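Local coordinates for protein DyP (Bjerkandera adusta, PDB 3VXJ) that probably acts as a heme b-dependent peroxidase of the dye-decolorizing family, oxidising substrates such as phenols and dyes with hydrogen peroxide, at residues K384-G389 against N409-F414. Numbering follows the deposited sequence.
With 3DM (2,6-dimethoxyphenol), chain E.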
loop_
_atom_site.group_PDB
_atom_site.type_symbol
_atom_site.label_atom_id
_atom_site.label_comp_id
_atom_site.label_asym_id
_atom_site.label_seq_id
_atom_site.Cartn_x
_atom_site.Cartn_y
_atom_site.Cartn_z
ATOM N N LYS A 384 2.612 -26.524 -5.158
ATOM C CA LYS A 384 1.158 -26.662 -5.276
ATOM C C LYS A 384 0.782 -27.625 -6.405
ATOM O O LYS A 384 1.529 -27.751 -7.382
ATOM C CB LYS A 384 0.499 -25.297 -5.505
ATOM C CG LYS A 384 0.728 -24.265 -4.403
ATOM C CD LYS A 384 0.510 -24.826 -3.012
ATOM C CE LYS A 384 0.536 -23.714 -1.994
ATOM N NZ LYS A 384 0.513 -24.202 -0.593
ATOM N N PRO A 385 -0.369 -28.318 -6.273
ATOM C CA PRO A 385 -0.771 -29.294 -7.297
ATOM C C PRO A 385 -1.274 -28.669 -8.609
ATOM O O PRO A 385 -1.392 -29.376 -9.614
ATOM C CB PRO A 385 -1.895 -30.075 -6.607
ATOM C CG PRO A 385 -2.468 -29.112 -5.624
ATOM C CD PRO A 385 -1.268 -28.371 -5.102
ATOM N N ILE A 386 -1.586 -27.374 -8.579
ATOM C CA ILE A 386 -2.018 -26.621 -9.762
ATOM C C ILE A 386 -1.194 -25.337 -9.786
ATOM O O ILE A 386 -1.056 -24.683 -8.757
ATOM C CB ILE A 386 -3.548 -26.273 -9.726
ATOM C CG1 ILE A 386 -4.384 -27.559 -9.688
ATOM C CG2 ILE A 386 -3.946 -25.407 -10.936
ATOM C CD1 ILE A 386 -5.882 -27.333 -9.599
ATOM N N THR A 387 -0.639 -24.987 -10.943
ATOM C CA THR A 387 0.081 -23.722 -11.107
ATOM C C THR A 387 -0.765 -22.553 -10.612
ATOM O O THR A 387 -1.889 -22.368 -11.078
ATOM C CB THR A 387 0.427 -23.486 -12.586
ATOM O OG1 THR A 387 1.254 -24.560 -13.039
ATOM C CG2 THR A 387 1.170 -22.154 -12.784
ATOM N N PRO A 388 -0.244 -21.770 -9.647
ATOM C CA PRO A 388 -1.070 -20.637 -9.167
ATOM C C PRO A 388 -1.376 -19.576 -10.231
ATOM O O PRO A 388 -2.510 -19.100 -10.326
ATOM C CB PRO A 388 -0.232 -20.058 -8.022
ATOM C CG PRO A 388 0.533 -21.225 -7.510
ATOM C CD PRO A 388 0.894 -22.035 -8.742
ATOM N N GLY A 389 -0.378 -19.203 -11.022
ATOM C CA GLY A 389 -0.588 -18.163 -12.019
ATOM C C GLY A 389 -0.302 -16.766 -11.499
ATOM O O GLY A 389 0.277 -16.587 -10.423
ATOM N N ASN A 409 -14.036 -25.989 -10.582
ATOM C CA ASN A 409 -13.282 -26.281 -11.806
ATOM C C ASN A 409 -11.897 -25.655 -11.697
ATOM O O ASN A 409 -11.577 -24.697 -12.402
ATOM C CB ASN A 409 -14.002 -25.732 -13.051
ATOM C CG ASN A 409 -15.403 -26.286 -13.226
ATOM O OD1 ASN A 409 -16.392 -25.604 -12.941
ATOM N ND2 ASN A 409 -15.497 -27.520 -13.699
ATOM N N GLN A 410 -11.084 -26.192 -10.794
ATOM C CA GLN A 410 -9.848 -25.512 -10.389
ATOM C C GLN A 410 -8.777 -25.465 -11.465
ATOM O O GLN A 410 -7.925 -24.579 -11.464
ATOM C CB GLN A 410 -9.305 -26.113 -9.093
ATOM C CG GLN A 410 -10.275 -25.889 -7.934
ATOM C CD GLN A 410 -9.830 -26.516 -6.620
ATOM O OE1 GLN A 410 -8.636 -26.741 -6.379
ATOM N NE2 GLN A 410 -10.796 -26.778 -5.751
ATOM N N ASN A 411 -8.839 -26.407 -12.402
ATOM C CA ASN A 411 -7.911 -26.393 -13.531
ATOM C C ASN A 411 -8.251 -25.371 -14.607
ATOM O O ASN A 411 -7.451 -25.142 -15.511
ATOM C CB ASN A 411 -7.755 -27.784 -14.142
ATOM C CG ASN A 411 -6.681 -28.600 -13.457
ATOM O OD1 ASN A 411 -5.639 -28.074 -13.044
ATOM N ND2 ASN A 411 -6.919 -29.896 -13.342
ATOM N N GLU A 412 -9.434 -24.762 -14.519
ATOM C CA GLU A 412 -9.804 -23.715 -15.455
ATOM C C GLU A 412 -8.926 -22.494 -15.214
ATOM O O GLU A 412 -8.765 -22.038 -14.079
ATOM C CB GLU A 412 -11.285 -23.350 -15.317
ATOM C CG GLU A 412 -11.768 -22.338 -16.357
ATOM C CD GLU A 412 -13.170 -21.832 -16.082
ATOM O OE1 GLU A 412 -13.650 -21.976 -14.941
ATOM O OE2 GLU A 412 -13.794 -21.276 -17.011
ATOM N N THR A 413 -8.351 -21.972 -16.287
ATOM C CA THR A 413 -7.559 -20.754 -16.179
ATOM C C THR A 413 -8.349 -19.543 -16.651
ATOM O O THR A 413 -9.187 -19.625 -17.554
ATOM C CB THR A 413 -6.229 -20.856 -16.951
ATOM O OG1 THR A 413 -6.497 -20.958 -18.345
ATOM C CG2 THR A 413 -5.428 -22.069 -16.493
ATOM N N PHE A 414 -8.073 -18.419 -16.007
ATOM C CA PHE A 414 -8.667 -17.146 -16.364
ATOM C C PHE A 414 -7.540 -16.235 -16.846
ATOM O O PHE A 414 -6.521 -16.097 -16.161
ATOM C CB PHE A 414 -9.373 -16.531 -15.144
ATOM C CG PHE A 414 -10.611 -17.279 -14.700
ATOM C CD1 PHE A 414 -11.873 -16.708 -14.854
ATOM C CD2 PHE A 414 -10.514 -18.538 -14.103
ATOM C CE1 PHE A 414 -13.019 -17.381 -14.438
ATOM C CE2 PHE A 414 -11.661 -19.230 -13.697
ATOM C CZ PHE A 414 -12.912 -18.645 -13.862
HETATM O O1 3DM E . 1.073 -30.182 -3.075
HETATM C C1 3DM E . 0.882 -31.190 -3.970
HETATM C C2 3DM E . -0.040 -32.196 -3.685
HETATM O O2 3DM E . -0.723 -32.119 -2.503
HETATM C C7 3DM E . -1.552 -33.250 -2.177
HETATM C C3 3DM E . -0.242 -33.232 -4.607
HETATM C C4 3DM E . 0.481 -33.257 -5.802
HETATM C C5 3DM E . 1.407 -32.247 -6.081
HETATM C C6 3DM E . 1.611 -31.211 -5.161
HETATM O O3 3DM E . 2.497 -30.191 -5.392
HETATM C C8 3DM E . 3.543 -30.468 -6.346
#
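Ile386 reaches across to a tight turn and sets the end of its side chain against Gln410 and Asn411. The contact is small and lies at the protein surface. The methyl CD1 does most of the touching. It lies 3.7 Å from CB of Gln410 and 3.5 Å from OD1 of Asn411. CG1 of Ile386 also packs against that amide oxygen, at 3.6 Å. CG1 stands beside the backbone N of Ile386 (chi1 -61°), and CD1 continues outward from it with chi2 at 178°. This extended branch carries the methyl to the turn. CG2 stays more distant, 3.8 Å from OD1 of Asn411. The Ile386 side chain meets that of Gln410 at about a right angle, and only the root of the glutamine is touched. The Asn411 side chain bends its end in toward the isoleucine. Residues 409-412 form a type I beta turn, closed by Glu412 N to Asn409 O at 3.0 Å. The turn leads into strand 413-415, which pairs antiparallel with strand 401-403. Ile386 joins the loop after helix 367-375 to the long connection between these two antiparallel strands, just ahead of the second. An alanine in place of Ile386 would remove CG1, CG2 and CD1, and would probably leave a gap beside Gln410 CB and Asn411 OD1. The amide of Gln410 is engaged elsewhere: OE1 accepts from Glu300 N, and NE2 bonds to Pro407 O and Asp299 OD2. Just before Ile386 in the chain, Pro385 lies against 2,6-dimethoxyphenol, its CD 3.6 Å from O1 of the ligand. The ligand's methoxy oxygen O3 lies 3.2 Å from C of Lys384. Lys384 NZ forms a salt bridge with Asp317.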